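Local structure of 3',5'-cyclic-nucleotide phosphodiesterase 1 (4OJV) at residues F78-D81 with S82-I86; S262-A265 with E266-L270. The protein binds two zinc ions at neighbouring sites that share a ligand and belongs to the class II phosphodiesterase family of the metallo-hydrolase/oxidoreductase clan. All coordinates share one frame; numbering follows the deposited sequence.

Interaction 1 of 2, residues F78-D81 with S82-I86; sequences FFID and SKLNI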
# COMPACT_ATOMS: atom_id res chain seq x y z
N PHE A 78 -18.21 18.55 -7.20
CA PHE A 78 -19.26 17.75 -6.56
C PHE A 78 -18.88 17.31 -5.14
O PHE A 78 -19.76 17.00 -4.33
CB PHE A 78 -19.60 16.51 -7.39
CG PHE A 78 -20.26 16.78 -8.73
CD1 PHE A 78 -20.67 18.07 -9.12
CD2 PHE A 78 -20.49 15.73 -9.60
CE1 PHE A 78 -21.27 18.28 -10.36
CE2 PHE A 78 -21.10 15.93 -10.84
CZ PHE A 78 -21.49 17.21 -11.21
N PHE A 79 -17.58 17.27 -4.84
CA PHE A 79 -17.09 16.70 -3.59
C PHE A 79 -16.76 17.73 -2.52
O PHE A 79 -16.41 17.37 -1.40
CB PHE A 79 -15.83 15.86 -3.85
CG PHE A 79 -16.06 14.68 -4.73
CD1 PHE A 79 -15.97 14.80 -6.12
CD2 PHE A 79 -16.38 13.44 -4.20
CE1 PHE A 79 -16.20 13.71 -6.94
CE2 PHE A 79 -16.61 12.34 -5.01
CZ PHE A 79 -16.51 12.48 -6.39
N ILE A 80 -16.82 19.02 -2.87
CA ILE A 80 -16.29 20.06 -2.01
C ILE A 80 -17.27 21.21 -1.80
O ILE A 80 -18.18 21.44 -2.61
CB ILE A 80 -14.92 20.59 -2.52
CG1 ILE A 80 -15.07 21.26 -3.90
CG2 ILE A 80 -13.88 19.47 -2.54
CD1 ILE A 80 -13.79 21.88 -4.44
N ASP A 81 -17.09 21.93 -0.70
CA ASP A 81 -17.80 23.17 -0.46
C ASP A 81 -17.28 24.20 -1.47
O ASP A 81 -16.09 24.25 -1.76
CB ASP A 81 -17.53 23.65 0.96
CG ASP A 81 -18.27 24.90 1.30
OD1 ASP A 81 -19.47 24.80 1.62
OD2 ASP A 81 -17.64 25.98 1.24
N SER A 82 -18.19 25.04 -1.99
CA SER A 82 -17.83 25.99 -3.04
C SER A 82 -16.81 27.05 -2.62
O SER A 82 -16.19 27.68 -3.48
CB SER A 82 -19.08 26.68 -3.59
OG SER A 82 -19.67 27.48 -2.58
N LYS A 83 -16.63 27.24 -1.32
CA LYS A 83 -15.70 28.25 -0.81
C LYS A 83 -14.33 27.68 -0.44
O LYS A 83 -13.44 28.42 -0.02
CB LYS A 83 -16.31 29.00 0.38
CG LYS A 83 -17.52 29.83 -0.02
CD LYS A 83 -18.14 30.56 1.16
CE LYS A 83 -19.35 31.36 0.72
NZ LYS A 83 -20.07 31.98 1.86
N LEU A 84 -14.15 26.38 -0.60
CA LEU A 84 -12.90 25.74 -0.21
C LEU A 84 -11.74 26.19 -1.08
O LEU A 84 -11.81 26.13 -2.30
CB LEU A 84 -13.03 24.22 -0.27
CG LEU A 84 -11.81 23.43 0.19
CD1 LEU A 84 -11.58 23.61 1.69
CD2 LEU A 84 -11.99 21.96 -0.17
N ASN A 85 -10.66 26.60 -0.42
CA ASN A 85 -9.45 26.99 -1.11
C ASN A 85 -8.61 25.73 -1.36
O ASN A 85 -7.92 25.23 -0.46
CB ASN A 85 -8.69 28.01 -0.26
CG ASN A 85 -7.57 28.70 -1.02
OD1 ASN A 85 -7.07 28.19 -2.02
ND2 ASN A 85 -7.17 29.88 -0.53
N ILE A 86 -8.70 25.22 -2.58
CA ILE A 86 -8.10 23.95 -2.97
C ILE A 86 -7.44 24.08 -4.33
O ILE A 86 -7.92 24.82 -5.20
CB ILE A 86 -9.17 22.82 -2.97
CG1 ILE A 86 -8.57 21.45 -3.33
CG2 ILE A 86 -10.34 23.18 -3.88
CD1 ILE A 86 -9.53 20.30 -3.08
O HOH W 1 -14.06 25.36 -3.86

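Interaction 2 of 2, residues S262-A265 with E266-L270; sequences SYVA and ENIPL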
# COMPACT_ATOMS: atom_id res chain seq x y z
N SER A 262 -14.14 19.82 24.62
CA SER A 262 -14.06 20.79 25.71
C SER A 262 -12.74 21.55 25.66
O SER A 262 -12.71 22.78 25.80
CB SER A 262 -14.22 20.11 27.07
OG SER A 262 -15.52 19.55 27.20
N TYR A 263 -11.64 20.84 25.41
CA TYR A 263 -10.33 21.47 25.29
C TYR A 263 -10.30 22.45 24.12
O TYR A 263 -9.80 23.57 24.25
CB TYR A 263 -9.24 20.41 25.13
CG TYR A 263 -7.83 20.95 25.15
CD1 TYR A 263 -7.26 21.49 24.00
CD2 TYR A 263 -7.06 20.91 26.31
CE1 TYR A 263 -5.97 21.99 24.01
CE2 TYR A 263 -5.77 21.41 26.33
CZ TYR A 263 -5.22 21.94 25.18
OH TYR A 263 -3.93 22.44 25.19
N VAL A 264 -10.84 22.03 22.98
CA VAL A 264 -10.89 22.88 21.79
C VAL A 264 -11.70 24.15 22.07
O VAL A 264 -11.21 25.26 21.82
CB VAL A 264 -11.47 22.10 20.58
CG1 VAL A 264 -11.72 23.03 19.40
CG2 VAL A 264 -10.52 20.98 20.17
N ALA A 265 -12.91 24.00 22.61
CA ALA A 265 -13.77 25.16 22.87
C ALA A 265 -13.15 26.10 23.90
O ALA A 265 -13.30 27.33 23.78
CB ALA A 265 -15.16 24.72 23.30
N GLU A 266 -12.44 25.55 24.89
CA GLU A 266 -11.81 26.38 25.92
C GLU A 266 -10.62 27.15 25.38
O GLU A 266 -10.41 28.32 25.72
CB GLU A 266 -11.39 25.54 27.13
CG GLU A 266 -10.78 26.38 28.25
CD GLU A 266 -10.48 25.60 29.52
OE1 GLU A 266 -10.36 24.37 29.46
OE2 GLU A 266 -10.34 26.24 30.59
N ASN A 267 -9.84 26.51 24.52
CA ASN A 267 -8.51 27.01 24.19
C ASN A 267 -8.32 27.59 22.80
O ASN A 267 -7.36 28.31 22.56
CB ASN A 267 -7.47 25.92 24.45
CG ASN A 267 -7.36 25.58 25.92
OD1 ASN A 267 -6.92 26.41 26.72
ND2 ASN A 267 -7.78 24.38 26.29
N ILE A 268 -9.23 27.26 21.89
CA ILE A 268 -9.11 27.68 20.50
C ILE A 268 -10.41 28.36 20.07
O ILE A 268 -11.40 27.70 19.80
CB ILE A 268 -8.85 26.48 19.56
CG1 ILE A 268 -7.63 25.66 20.02
CG2 ILE A 268 -8.67 26.98 18.13
CD1 ILE A 268 -7.52 24.28 19.40
N PRO A 269 -10.41 29.70 20.00
CA PRO A 269 -11.60 30.38 19.48
C PRO A 269 -11.96 29.88 18.08
O PRO A 269 -11.06 29.59 17.29
CB PRO A 269 -11.19 31.85 19.46
CG PRO A 269 -10.12 31.96 20.49
CD PRO A 269 -9.36 30.66 20.39
N LEU A 270 -13.25 29.77 17.78
CA LEU A 270 -13.68 29.22 16.51
C LEU A 270 -13.02 29.89 15.31
O LEU A 270 -12.66 29.22 14.34
CB LEU A 270 -15.21 29.26 16.38
CG LEU A 270 -15.78 28.62 15.11
CD1 LEU A 270 -15.42 27.14 15.03
CD2 LEU A 270 -17.29 28.80 15.00

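Interaction 1 of 2, residues F78-D81 with S82-I86
Asp81 and Leu84 close a type I beta turn, in which Leu84 N donates to Asp81 O at 3.1 Å and 165°. The Asp81 side chain adds an Asx turn: its OD2 accepts from Lys83 N at 3.0 Å, the N-H arriving from above the carboxylate plane. A chi1 of -178° sets CG opposite the residue's own nitrogen and beside its carbonyl carbon, within range of that amide. The turn is thus gripped by one backbone and one side-chain bond.

The tight part is apolar: Ile80 just before the turn packs on Leu84, its last residue, and on Ile86 beyond it. Ile80 CD1 meets Ile86 CG2 at 3.7 Å, while Ile80 CG2 lies 3.9 Å from Leu84 CD2, those two side chains crossing at about a right angle. Leu367 of strand 365-368 touches both Leu84 and Ile86, and Ser359 OG bonds to Asp81 N, tying this connection to the adjoining strands.

The solvent side carries Ser82 and Lys83. The extended Lys83 chain leads away, its NZ 6.5 Å from Asp81 OD2, too far for a salt bridge. A water at the turn's mouth lies 2.8 Å from Leu84 O and 3.1 Å from Asp81 O.

Interaction 2 of 2, residues S262-A265 with E266-L270
The C-terminal turn of helix 256-267 brings Tyr263 and Asn267 together through two bonds to a single carbonyl oxygen. Asn267 N donates to Tyr263 O at 3.0 Å, an i to i+4 helical bond, though a bent one, the same N-H also reaching Val264 O weakly. The side-chain amide of the same residue donates too: Asn267 ND2 lies 3.0 Å from Tyr263 O, with a similarly bent N-H...O angle of 139°. The Asn267 chi1 of -66° makes this possible, for it turns CG to the side of its own backbone nitrogen and so back along the helix. With the amide then turned about CB-CG, ND2 comes over the Tyr263 ring, 3.4 Å above its plane and over its centre. Amide and ring planes are 47° apart, so the amide slants across the face and does not lie flat on it. The ring also meets that of Phe209.

This helix is the crossover of a beta-alpha-beta unit, linking strand 238-242 to the parallel strand 273-279. Val264 on the helix touches Ile240, and Ile268, just past its end, touches Cys238 and Ile229; both are buried. Their side chains meet only loosely, Val264 CG1 and Ile268 CD1 being 4.4 Å apart, while their backbones are joined firmly by Ile268 N donating to Val264 O at 2.8 Å. Ser262 and Ala265 touch Leu310 of helix 297-311.

Helical bonding thus extends to the amide of Ile268, although Ile268 itself is the first residue to leave helical backbone angles, with Pro269 following. The exposed Glu266 keeps the regular pattern through its backbone, Glu266 N donating to Ser262 O at 2.9 Å, and its side chain runs extended. Just past the helix, Ile268 O accepts a hydrogen bond from Tyr311 OH.

In the fold
Interaction 1 comes first along the chain and interaction 2 well after it; their centres are 25 Å apart and their nearest atoms about 14 Å, so they do not touch. Residues 78-86 lead into strand 86-88, an outermost strand of the eight-stranded mixed sheet, and also lean on strand 357-360, which borders the seven-stranded one. Residues 262-270 end the helix between strands 238-242 and 273-279, both inside that second sheet. The seven-stranded sheet is therefore the common element: interaction 1 meets its edge while also touching strand 365-368 of the other sheet, interaction 2 packs against its middle strands. Asp244, shared by both zinc sites, lies two residues past the end of strand 238-242.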